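Local coordinates for extracellular solute-binding protein, family 7 (Colwellia psychrerythraea, PDB 4PET) that binds pyruvate together with a calcium ion in the periplasm, probably delivering the solute to a TRAP transporter of the inner membrane, at residues L210-P215 with L219-H224; D46-M51 with M90-S95; W157-I162 with T200-N205; P176-E181 with D312-E317. One frame throughout, in Å; residues are numbered along the deposited sequence.

Interaction 1 of 4, residues L210-P215 with L219-H224; sequences LEWVGP and LRMGFH. With CA (calcium ion), chain E; PYR (pyruvic acid), chain D.
With CG trans to its backbone N (chi1 174°), Trp212 sends its indole toward 219-224, where Met221, a selenomethionine bent at its last torsion (chi3 86°), folds its methyl over the ring. The Met221 CE methyl stands 3.7 Å from the centroid of the five-membered ring of Trp212, almost on the ring normal, a CH-pi contact, while SE approaches obliquely, 3.3 Å from Trp212 CD1, in a Met-aromatic contact. Beside it Leu210 lays CD1 over the centre of the Phe223 ring, 3.8 Å from the centroid, and the opposite face of that ring receives Met221 CB. This loop between strands 209-210 and 229-231, with a type I beta turn from Leu219 to Gly222, forms part of the solute pocket of a family 7 (DctP-type) binding protein. Glu211 grips calcium through both carboxylate oxygens, OE1 at 2.5 Å and OE2 at 2.4 Å, and the Trp212 carbonyl O adds a third ligand; Gln153, Glu236 and pyruvate complete the shell. Pyruvate lies over the indole face opposite Met221, its OXT 3.4 Å from Trp212 CZ3. Without the indole, as with an alanine here, Met221 would probably lose its support and a gap would open beside pyruvate. At the far end, water 1 joins Pro215 O to Leu219 N.

Interaction 2 of 4, residues D46-M51 with M90-S95; sequences DATKNM and MGHSAS
Thr48 and His92 meet at a slant, the threonine methyl pressed against the root of the imidazole where helix 44-58 packs on strand 90-93. This is helix-on-sheet packing in an alpha/beta domain: strand 90-93 is the middle strand of a five-stranded mixed sheet, and the short helix and strand segments run nearly antiparallel, at 150°, with their axes 10.0 Å apart. Thr48 CG2 lies 3.3 Å from His92 CG and 3.4 Å from His92 CB, so the methyl meets the junction of ring and chain more closely than the far end of the ring. His92 is extended, with CG trans to its backbone N (chi1 -170°), which carries the ring out from the strand to the helix. One helical position earlier, Ala47 makes a looser approach to the same ring, its CB 4.4 Å from His92 NE2.

The polar atoms of this buried pair are satisfied elsewhere: His92 ND1 is hydrogen-bonded to Trp37 and NE2 to the carbonyl of Gly147, which would fix the rotation of the ring, while Thr48 OG1 bonds to Glu35 and to Gly45 O. The threonine thus turns its methyl to the histidine and its hydroxyl to other partners. One turn along the helix the contact becomes wholly apolar. The selenomethionines Met51 and Met90 reach for each other tip to tip, among Leu33, Ile65 and Phe243. Met51 bends at both later torsions, Met90 only at its last, and their terminal methyls meet with Met51 CE 3.7 Å from Met90 CE.

Interaction 3 of 4, residues W157-I162 with T200-N205; sequences WFKKEI and TALERN
Lys159 reaches across to Leu202 and Asn205, its CB directed from the end of strand 156-158 toward the last turn of helix 198-204. CG follows trans to the carbonyl carbon (chi1 -67°), and the next two torsions are extended, which carries the chain straight to the helix end. CD is the first atom to meet the other side, 3.8 Å from Asn205 OD1. CE makes the closest approach: it lies 3.2 Å from the carbonyl O of Leu202, 3.4 Å from Asn205 OD1 and 4.0 Å from Leu202 CD1, so that one methylene touches two oxygens and a leucine methyl.

The Leu202 carbonyl belongs to a Schellman motif that closes the helix, and OD1 is the side-chain oxygen of its positive-phi residue, Asn205 (phi 69°), whose backbone N bonds back to Leu202 O at 3.1 Å. The lysine therefore comes up against the C-terminal end of the helix, where carbonyls point outward and a positive charge is likely to be favoured electrostatically. The chain then turns at its last torsion (chi4 -68°), bringing Lys159 NZ to 3.4 Å from Leu202 O; its weak hydrogen bond goes to Ile226 O, in the loop leading to strand 229-231. Cut back to an alanine here, the chain would no longer cover Leu202 O and the Asn205 amide, and Ile226 O would probably be left without its weak donor. Asn205 crosses the lysine at about a right angle on the more exposed side, whereas Leu202 lies on the buried side, where its side chain also packs on Leu210 of the neighbouring strand.

Interaction 4 of 4, residues P176-E181 with D312-E317; sequences PGFAGE and DELLEE. With PYR (pyruvic acid), chain D.
Phe178 drives its ring toward helix 301-321, where Leu314 and Leu315 receive it. The tight part of the contact is here: Phe178 CZ lies 3.7 Å from Leu314 CB, and Phe178 CE2 is 3.7 Å from Leu315 CD2. The phenylalanine is extended, CG trans to its backbone N (chi1 -161°), which lets the ring reach out from helix 177-185; the ring and the Leu314 chain lie alongside, pointing opposite ways, while Leu315 comes to it obliquely. Phe318, one turn beyond Leu314 on the same helix, adds an edge-to-face ring contact. Leu314 also turns its CD1 to the first helix, 3.3 Å from the carbonyl O of Glu181 and 3.8 Å from Glu181 CB.

Beyond its CB, Glu181 turns away to the looser, partly exposed side: its bent chain (chi2 -67°) takes the carboxylate to a salt bridge with Lys99, and Glu313 likewise pairs with Lys185 rather than across the interface. The two helical segments cross steeply, at 108°, with axes 10.8 Å apart, so they meet over a small patch. At the other end of the segment, Pro176 CG stands 3.3 Å from pyruvate O: helix 177-185 follows directly on the pocket wall of this solute-binding fold.

How the interactions relate
Interactions 1 and 2 are buried, interactions 3 and 4 only partly so. Interaction 1 alone carries calcium ligands, on one of its segments, and its CH-pi and Met-aromatic packing differs from interaction 2, where a helix meets the other, five-stranded sheet through methyls and a histidine; their nearest atoms stay about 8 Å apart. Interactions 1 and 3 share the six-stranded sheet and touch directly: Leu210 O lies 2.7 Å from Trp157 N, a probable hydrogen bond between strands. Interaction 3 trades rings for a lysine at a helix end near the surface. Interaction 4, mainly helix against helix, meets interaction 1 through the preceding Pro176, which packs on Glu211, and both interactions touch pyruvate.

Interaction 1 of 4, residues L210-P215 with L219-H224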
# COMPACT_ATOMS: atom_id res chain seq x y z
N LEU A 210 2.23 -24.72 -12.64
CA LEU A 210 1.33 -24.10 -11.70
C LEU A 210 1.83 -22.72 -11.40
O LEU A 210 3.01 -22.40 -11.63
CB LEU A 210 1.23 -24.91 -10.39
CG LEU A 210 2.49 -25.09 -9.54
CD1 LEU A 210 2.79 -23.88 -8.64
CD2 LEU A 210 2.31 -26.33 -8.69
N GLU A 211 0.94 -21.89 -10.87
CA GLU A 211 1.38 -20.67 -10.24
C GLU A 211 0.79 -20.66 -8.85
O GLU A 211 -0.25 -21.30 -8.58
CB GLU A 211 1.02 -19.45 -11.10
CG GLU A 211 -0.45 -19.10 -11.21
CD GLU A 211 -0.94 -18.36 -9.97
OE1 GLU A 211 -1.92 -18.81 -9.36
OE2 GLU A 211 -0.31 -17.35 -9.58
N TRP A 212 1.47 -19.99 -7.93
CA TRP A 212 0.92 -19.82 -6.60
C TRP A 212 0.95 -18.32 -6.26
O TRP A 212 -0.05 -17.65 -6.52
CB TRP A 212 1.61 -20.71 -5.57
CG TRP A 212 1.17 -20.45 -4.19
CD1 TRP A 212 1.95 -20.00 -3.16
CD2 TRP A 212 -0.15 -20.56 -3.68
NE1 TRP A 212 1.19 -19.82 -2.04
CE2 TRP A 212 -0.11 -20.16 -2.33
CE3 TRP A 212 -1.37 -20.97 -4.23
CZ2 TRP A 212 -1.23 -20.17 -1.51
CZ3 TRP A 212 -2.49 -20.97 -3.42
CH2 TRP A 212 -2.42 -20.57 -2.08
N VAL A 213 2.07 -17.80 -5.75
CA VAL A 213 2.16 -16.38 -5.43
C VAL A 213 3.42 -15.71 -5.96
O VAL A 213 3.37 -14.76 -6.76
CB VAL A 213 2.05 -16.14 -3.91
CG1 VAL A 213 2.32 -14.66 -3.59
CG2 VAL A 213 0.65 -16.56 -3.41
N GLY A 214 4.56 -16.21 -5.51
CA GLY A 214 5.82 -15.54 -5.76
C GLY A 214 6.83 -15.93 -4.71
O GLY A 214 6.63 -16.87 -3.94
N PRO A 215 7.94 -15.19 -4.66
CA PRO A 215 9.05 -15.52 -3.76
C PRO A 215 8.65 -15.50 -2.30
O PRO A 215 9.29 -16.15 -1.46
CB PRO A 215 10.07 -14.41 -4.04
CG PRO A 215 9.76 -13.91 -5.35
CD PRO A 215 8.28 -14.10 -5.58
N LEU A 219 8.93 -20.72 -2.39
CA LEU A 219 10.15 -21.53 -2.25
C LEU A 219 9.96 -22.65 -1.23
O LEU A 219 10.29 -23.78 -1.50
CB LEU A 219 11.37 -20.66 -1.90
CG LEU A 219 11.52 -19.47 -2.86
CD1 LEU A 219 12.68 -18.60 -2.44
CD2 LEU A 219 11.67 -19.96 -4.29
N ARG A 220 9.40 -22.33 -0.07
CA ARG A 220 9.15 -23.33 0.96
C ARG A 220 8.23 -24.45 0.47
O ARG A 220 8.27 -25.54 1.00
CB ARG A 220 8.55 -22.68 2.22
CG ARG A 220 7.02 -22.50 2.14
CD ARG A 220 6.44 -21.74 3.35
NE ARG A 220 5.76 -22.62 4.31
CZ ARG A 220 4.52 -23.08 4.17
NH1 ARG A 220 3.98 -23.86 5.10
NH2 ARG A 220 3.80 -22.77 3.09
N MSE A 221 7.42 -24.18 -0.54
CA MSE A 221 6.49 -25.18 -1.06
C MSE A 221 7.14 -26.20 -2.03
O MSE A 221 6.52 -27.18 -2.42
CB MSE A 221 5.31 -24.48 -1.70
CG MSE A 221 4.47 -23.79 -0.63
SE MSE A 221 3.34 -22.37 -1.30
CE MSE A 221 1.83 -23.51 -1.80
N GLY A 222 8.38 -25.94 -2.42
CA GLY A 222 9.25 -26.95 -3.01
C GLY A 222 9.12 -27.14 -4.51
O GLY A 222 9.77 -28.03 -5.08
N PHE A 223 8.31 -26.30 -5.17
CA PHE A 223 8.00 -26.50 -6.59
C PHE A 223 9.29 -26.50 -7.38
O PHE A 223 9.45 -27.25 -8.35
CB PHE A 223 7.08 -25.41 -7.12
CG PHE A 223 5.85 -25.20 -6.31
CD1 PHE A 223 5.07 -26.28 -5.92
CD2 PHE A 223 5.47 -23.93 -5.92
CE1 PHE A 223 3.93 -26.09 -5.18
CE2 PHE A 223 4.33 -23.73 -5.18
CZ PHE A 223 3.56 -24.83 -4.82
N HIS A 224 10.23 -25.66 -6.95
CA HIS A 224 11.50 -25.56 -7.64
C HIS A 224 12.21 -26.93 -7.82
O HIS A 224 12.96 -27.07 -8.77
CB HIS A 224 12.44 -24.58 -6.90
CG HIS A 224 12.80 -25.04 -5.53
ND1 HIS A 224 13.94 -25.77 -5.26
CD2 HIS A 224 12.15 -24.93 -4.35
CE1 HIS A 224 13.99 -26.06 -3.98
NE2 HIS A 224 12.90 -25.57 -3.40
CA CA E . -1.90 -16.91 -7.80
C PYR D . -3.90 -18.20 -5.55
O PYR D . -3.40 -18.51 -6.71
OXT PYR D . -4.79 -19.02 -5.07
CA PYR D . -3.44 -17.08 -4.82
O3 PYR D . -2.71 -16.16 -5.40
CB PYR D . -3.72 -16.94 -3.36
O HOH W 1 8.95 -19.00 -0.09

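Interaction 2 of 4, residues D46-M51 with M90-S95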
# COMPACT_ATOMS: atom_id res chain seq x y z
N ASP A 46 -0.97 -15.66 8.85
CA ASP A 46 -0.62 -14.57 9.79
C ASP A 46 -1.71 -13.49 9.80
O ASP A 46 -2.06 -12.95 10.86
CB ASP A 46 0.77 -13.96 9.47
CG ASP A 46 1.93 -14.91 9.75
OD1 ASP A 46 1.87 -15.67 10.74
OD2 ASP A 46 2.86 -14.97 8.93
N ALA A 47 -2.30 -13.20 8.64
CA ALA A 47 -3.35 -12.17 8.56
C ALA A 47 -4.59 -12.50 9.40
O ALA A 47 -5.17 -11.63 10.02
CB ALA A 47 -3.76 -11.92 7.11
N THR A 48 -5.00 -13.77 9.37
CA THR A 48 -6.11 -14.23 10.19
C THR A 48 -5.78 -14.20 11.69
O THR A 48 -6.57 -13.72 12.51
CB THR A 48 -6.58 -15.66 9.74
OG1 THR A 48 -5.47 -16.58 9.69
CG2 THR A 48 -7.25 -15.61 8.37
N LYS A 49 -4.62 -14.70 12.05
CA LYS A 49 -4.21 -14.71 13.44
C LYS A 49 -4.09 -13.26 13.95
O LYS A 49 -4.56 -12.94 15.02
CB LYS A 49 -2.86 -15.44 13.58
CG LYS A 49 -2.93 -16.95 13.48
CD LYS A 49 -1.47 -17.54 13.51
CE LYS A 49 -1.38 -19.03 13.21
NZ LYS A 49 -1.80 -19.44 11.81
N ASN A 50 -3.41 -12.41 13.18
CA ASN A 50 -3.26 -11.00 13.49
C ASN A 50 -4.64 -10.34 13.69
O ASN A 50 -4.85 -9.58 14.63
CB ASN A 50 -2.50 -10.29 12.36
CG ASN A 50 -1.03 -10.70 12.28
OD1 ASN A 50 -0.51 -11.37 13.18
ND2 ASN A 50 -0.35 -10.28 11.22
N MSE A 51 -5.58 -10.68 12.82
CA MSE A 51 -6.91 -10.10 12.88
C MSE A 51 -7.57 -10.55 14.19
O MSE A 51 -8.02 -9.72 15.00
CB MSE A 51 -7.71 -10.50 11.65
CG MSE A 51 -9.12 -9.89 11.58
SE MSE A 51 -10.43 -10.87 12.71
CE MSE A 51 -10.42 -12.64 11.85
N MSE A 90 -17.15 -16.55 10.00
CA MSE A 90 -16.20 -15.88 9.12
C MSE A 90 -15.37 -16.84 8.30
O MSE A 90 -15.22 -18.01 8.64
CB MSE A 90 -15.20 -15.03 9.95
CG MSE A 90 -15.81 -13.90 10.69
SE MSE A 90 -14.39 -12.98 11.70
CE MSE A 90 -13.61 -12.17 10.13
N GLY A 91 -14.81 -16.30 7.22
CA GLY A 91 -13.89 -17.08 6.41
C GLY A 91 -12.74 -16.18 5.97
O GLY A 91 -12.83 -14.95 6.08
N HIS A 92 -11.69 -16.81 5.46
CA HIS A 92 -10.58 -16.13 4.82
C HIS A 92 -10.13 -16.98 3.63
O HIS A 92 -9.85 -18.20 3.73
CB HIS A 92 -9.47 -15.82 5.84
CG HIS A 92 -8.40 -14.92 5.31
ND1 HIS A 92 -7.16 -15.39 4.92
CD2 HIS A 92 -8.37 -13.59 5.07
CE1 HIS A 92 -6.41 -14.40 4.50
NE2 HIS A 92 -7.13 -13.28 4.57
N SER A 93 -10.15 -16.35 2.46
CA SER A 93 -10.00 -17.08 1.21
C SER A 93 -9.71 -16.08 0.08
O SER A 93 -9.08 -15.06 0.30
CB SER A 93 -11.27 -17.88 0.94
OG SER A 93 -11.05 -18.97 0.08
N ALA A 94 -10.09 -16.44 -1.14
CA ALA A 94 -9.98 -15.53 -2.26
C ALA A 94 -11.30 -15.51 -3.02
O ALA A 94 -11.86 -16.55 -3.29
CB ALA A 94 -8.90 -15.90 -3.17
N SER A 95 -11.76 -14.31 -3.34
CA SER A 95 -13.04 -14.12 -4.05
C SER A 95 -13.08 -14.89 -5.36
O SER A 95 -14.12 -15.46 -5.73
CB SER A 95 -13.26 -12.61 -4.33
OG SER A 95 -14.58 -12.35 -4.81

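Interaction 3 of 4, residues W157-I162 with T200-N205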
# COMPACT_ATOMS: atom_id res chain seq x y z
N TRP A 157 5.62 -21.81 -12.13
CA TRP A 157 6.63 -22.82 -12.20
C TRP A 157 6.31 -23.86 -13.29
O TRP A 157 5.24 -24.45 -13.31
CB TRP A 157 6.70 -23.48 -10.84
CG TRP A 157 7.08 -22.58 -9.74
CD1 TRP A 157 6.23 -21.88 -8.92
CD2 TRP A 157 8.41 -22.27 -9.29
NE1 TRP A 157 6.96 -21.15 -8.00
CE2 TRP A 157 8.30 -21.38 -8.20
CE3 TRP A 157 9.68 -22.68 -9.69
CZ2 TRP A 157 9.42 -20.88 -7.52
CZ3 TRP A 157 10.79 -22.18 -9.02
CH2 TRP A 157 10.65 -21.30 -7.95
N PHE A 158 7.26 -24.09 -14.17
CA PHE A 158 7.04 -24.84 -15.38
C PHE A 158 8.14 -25.88 -15.50
O PHE A 158 9.31 -25.58 -15.24
CB PHE A 158 7.07 -23.90 -16.59
CG PHE A 158 5.87 -23.02 -16.69
CD1 PHE A 158 5.69 -21.98 -15.80
CD2 PHE A 158 4.88 -23.27 -17.64
CE1 PHE A 158 4.56 -21.16 -15.87
CE2 PHE A 158 3.75 -22.46 -17.74
CZ PHE A 158 3.58 -21.41 -16.84
N LYS A 159 7.75 -27.08 -15.88
CA LYS A 159 8.72 -28.14 -16.14
C LYS A 159 9.44 -27.95 -17.46
O LYS A 159 10.60 -28.39 -17.61
CB LYS A 159 8.04 -29.49 -16.15
CG LYS A 159 7.51 -29.94 -14.81
CD LYS A 159 6.68 -31.22 -14.97
CE LYS A 159 6.19 -31.78 -13.65
NZ LYS A 159 7.31 -32.29 -12.84
N LYS A 160 8.78 -27.31 -18.42
CA LYS A 160 9.36 -27.08 -19.75
C LYS A 160 9.07 -25.65 -20.13
O LYS A 160 8.05 -25.09 -19.72
CB LYS A 160 8.74 -28.00 -20.82
CG LYS A 160 8.42 -29.40 -20.36
CD LYS A 160 9.69 -30.21 -20.08
CE LYS A 160 9.38 -31.71 -19.95
NZ LYS A 160 8.20 -32.01 -19.07
N GLU A 161 9.95 -25.07 -20.94
CA GLU A 161 9.77 -23.67 -21.32
C GLU A 161 8.63 -23.50 -22.30
O GLU A 161 8.35 -24.37 -23.14
CB GLU A 161 11.06 -23.08 -21.92
CG GLU A 161 12.22 -22.96 -20.96
CD GLU A 161 13.56 -22.90 -21.69
OE1 GLU A 161 14.03 -23.96 -22.18
OE2 GLU A 161 14.14 -21.79 -21.78
N ILE A 162 7.96 -22.36 -22.18
CA ILE A 162 6.92 -21.96 -23.10
C ILE A 162 7.52 -21.12 -24.22
O ILE A 162 7.84 -19.95 -24.01
CB ILE A 162 5.87 -21.12 -22.35
CG1 ILE A 162 5.19 -21.96 -21.26
CG2 ILE A 162 4.85 -20.52 -23.31
CD1 ILE A 162 4.49 -23.22 -21.79
N THR A 200 2.26 -32.39 -4.83
CA THR A 200 1.95 -33.73 -5.25
C THR A 200 1.40 -33.79 -6.67
O THR A 200 1.81 -34.65 -7.46
CB THR A 200 0.98 -34.39 -4.28
OG1 THR A 200 1.61 -34.51 -3.01
CG2 THR A 200 0.62 -35.77 -4.77
N ALA A 201 0.48 -32.89 -7.02
CA ALA A 201 -0.11 -32.89 -8.35
C ALA A 201 0.96 -32.63 -9.43
O ALA A 201 0.97 -33.25 -10.51
CB ALA A 201 -1.27 -31.87 -8.44
N LEU A 202 1.88 -31.73 -9.13
CA LEU A 202 2.97 -31.41 -10.07
C LEU A 202 3.93 -32.61 -10.20
O LEU A 202 4.35 -32.99 -11.30
CB LEU A 202 3.72 -30.16 -9.60
CG LEU A 202 4.71 -29.51 -10.56
CD1 LEU A 202 4.01 -28.98 -11.79
CD2 LEU A 202 5.46 -28.36 -9.87
N GLU A 203 4.26 -33.20 -9.05
CA GLU A 203 5.13 -34.37 -9.00
C GLU A 203 4.56 -35.51 -9.87
O GLU A 203 5.28 -36.26 -10.52
CB GLU A 203 5.25 -34.80 -7.54
CG GLU A 203 6.30 -35.89 -7.23
CD GLU A 203 6.30 -36.24 -5.73
OE1 GLU A 203 5.21 -36.44 -5.16
OE2 GLU A 203 7.39 -36.27 -5.12
N ARG A 204 3.24 -35.64 -9.88
CA ARG A 204 2.61 -36.75 -10.59
C ARG A 204 2.28 -36.46 -12.06
O ARG A 204 1.84 -37.36 -12.79
CB ARG A 204 1.36 -37.17 -9.84
CG ARG A 204 1.68 -37.90 -8.56
CD ARG A 204 0.44 -38.41 -7.87
NE ARG A 204 0.72 -38.80 -6.50
CZ ARG A 204 -0.21 -39.13 -5.60
NH1 ARG A 204 -1.49 -39.11 -5.92
NH2 ARG A 204 0.16 -39.46 -4.36
N ASN A 205 2.49 -35.22 -12.47
CA ASN A 205 2.13 -34.79 -13.82
C ASN A 205 0.63 -34.75 -13.97
O ASN A 205 0.11 -34.86 -15.07
CB ASN A 205 2.74 -35.68 -14.87
CG ASN A 205 4.25 -35.64 -14.83
OD1 ASN A 205 4.83 -34.58 -15.03
ND2 ASN A 205 4.89 -36.78 -14.56

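Interaction 4 of 4, residues P176-E181 with D312-E317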
# COMPACT_ATOMS: atom_id res chain seq x y z
N PRO A 176 -5.87 -19.99 -11.00
CA PRO A 176 -7.25 -19.59 -10.73
C PRO A 176 -7.73 -18.36 -11.51
O PRO A 176 -6.99 -17.75 -12.33
CB PRO A 176 -7.22 -19.28 -9.24
CG PRO A 176 -5.80 -18.68 -9.03
CD PRO A 176 -4.92 -19.35 -10.06
N GLY A 177 -8.98 -18.00 -11.23
CA GLY A 177 -9.51 -16.72 -11.64
C GLY A 177 -9.58 -16.56 -13.13
O GLY A 177 -9.65 -17.54 -13.93
N PHE A 178 -9.56 -15.30 -13.52
CA PHE A 178 -9.80 -14.95 -14.89
C PHE A 178 -8.66 -15.41 -15.81
O PHE A 178 -8.90 -15.73 -16.98
CB PHE A 178 -10.03 -13.44 -15.03
CG PHE A 178 -10.71 -13.07 -16.31
CD1 PHE A 178 -12.04 -13.38 -16.52
CD2 PHE A 178 -10.01 -12.46 -17.33
CE1 PHE A 178 -12.67 -13.05 -17.72
CE2 PHE A 178 -10.63 -12.13 -18.51
CZ PHE A 178 -11.95 -12.44 -18.72
N ALA A 179 -7.43 -15.44 -15.30
CA ALA A 179 -6.31 -15.93 -16.12
C ALA A 179 -6.55 -17.39 -16.55
O ALA A 179 -6.17 -17.81 -17.65
CB ALA A 179 -4.98 -15.79 -15.38
N GLY A 180 -7.20 -18.17 -15.69
CA GLY A 180 -7.52 -19.55 -16.03
C GLY A 180 -8.41 -19.62 -17.24
O GLY A 180 -8.23 -20.43 -18.15
N GLU A 181 -9.40 -18.72 -17.28
CA GLU A 181 -10.31 -18.64 -18.41
C GLU A 181 -9.57 -18.20 -19.68
O GLU A 181 -9.88 -18.66 -20.78
CB GLU A 181 -11.45 -17.65 -18.11
CG GLU A 181 -12.18 -17.92 -16.82
CD GLU A 181 -12.94 -19.21 -16.86
OE1 GLU A 181 -13.88 -19.29 -17.69
OE2 GLU A 181 -12.60 -20.13 -16.09
N ASP A 312 -8.57 -9.58 -23.74
CA ASP A 312 -9.47 -8.55 -24.30
C ASP A 312 -10.75 -9.19 -24.89
O ASP A 312 -11.86 -8.70 -24.69
CB ASP A 312 -8.79 -7.75 -25.45
CG ASP A 312 -7.71 -6.75 -24.98
OD1 ASP A 312 -7.60 -6.42 -23.77
OD2 ASP A 312 -6.96 -6.27 -25.86
N GLU A 313 -10.58 -10.26 -25.64
CA GLU A 313 -11.71 -10.92 -26.27
C GLU A 313 -12.69 -11.42 -25.21
O GLU A 313 -13.91 -11.29 -25.36
CB GLU A 313 -11.25 -12.10 -27.10
CG GLU A 313 -10.63 -11.77 -28.44
CD GLU A 313 -10.14 -13.04 -29.14
OE1 GLU A 313 -10.61 -14.13 -28.73
OE2 GLU A 313 -9.30 -12.96 -30.07
N LEU A 314 -12.14 -11.99 -24.14
CA LEU A 314 -12.97 -12.61 -23.10
C LEU A 314 -13.63 -11.57 -22.21
O LEU A 314 -14.74 -11.80 -21.72
CB LEU A 314 -12.15 -13.55 -22.23
CG LEU A 314 -12.24 -15.04 -22.54
CD1 LEU A 314 -11.53 -15.83 -21.44
CD2 LEU A 314 -13.69 -15.50 -22.69
N LEU A 315 -12.94 -10.45 -21.97
CA LEU A 315 -13.53 -9.39 -21.17
C LEU A 315 -14.77 -8.85 -21.89
O LEU A 315 -15.80 -8.59 -21.28
CB LEU A 315 -12.52 -8.26 -20.94
CG LEU A 315 -11.39 -8.59 -19.95
CD1 LEU A 315 -10.26 -7.58 -20.04
CD2 LEU A 315 -11.93 -8.68 -18.52
N GLU A 316 -14.65 -8.68 -23.19
CA GLU A 316 -15.72 -8.18 -24.01
C GLU A 316 -16.93 -9.14 -24.00
O GLU A 316 -18.09 -8.71 -23.97
CB GLU A 316 -15.14 -7.99 -25.41
CG GLU A 316 -16.11 -7.72 -26.51
CD GLU A 316 -15.38 -7.33 -27.79
OE1 GLU A 316 -14.26 -6.76 -27.69
OE2 GLU A 316 -15.92 -7.62 -28.87
N GLU A 317 -16.63 -10.44 -24.00
CA GLU A 317 -17.63 -11.50 -23.99
C GLU A 317 -18.34 -11.58 -22.64
O GLU A 317 -19.57 -11.68 -22.58
CB GLU A 317 -16.93 -12.81 -24.32
CG GLU A 317 -17.76 -14.07 -24.27
CD GLU A 317 -16.94 -15.31 -24.70
OE1 GLU A 317 -15.97 -15.15 -25.49
OE2 GLU A 317 -17.26 -16.42 -24.24
C PYR D . -3.90 -18.20 -5.55
O PYR D . -3.40 -18.51 -6.71
OXT PYR D . -4.79 -19.02 -5.07
CA PYR D . -3.44 -17.08 -4.82
O3 PYR D . -2.71 -16.16 -5.40
CB PYR D . -3.72 -16.94 -3.36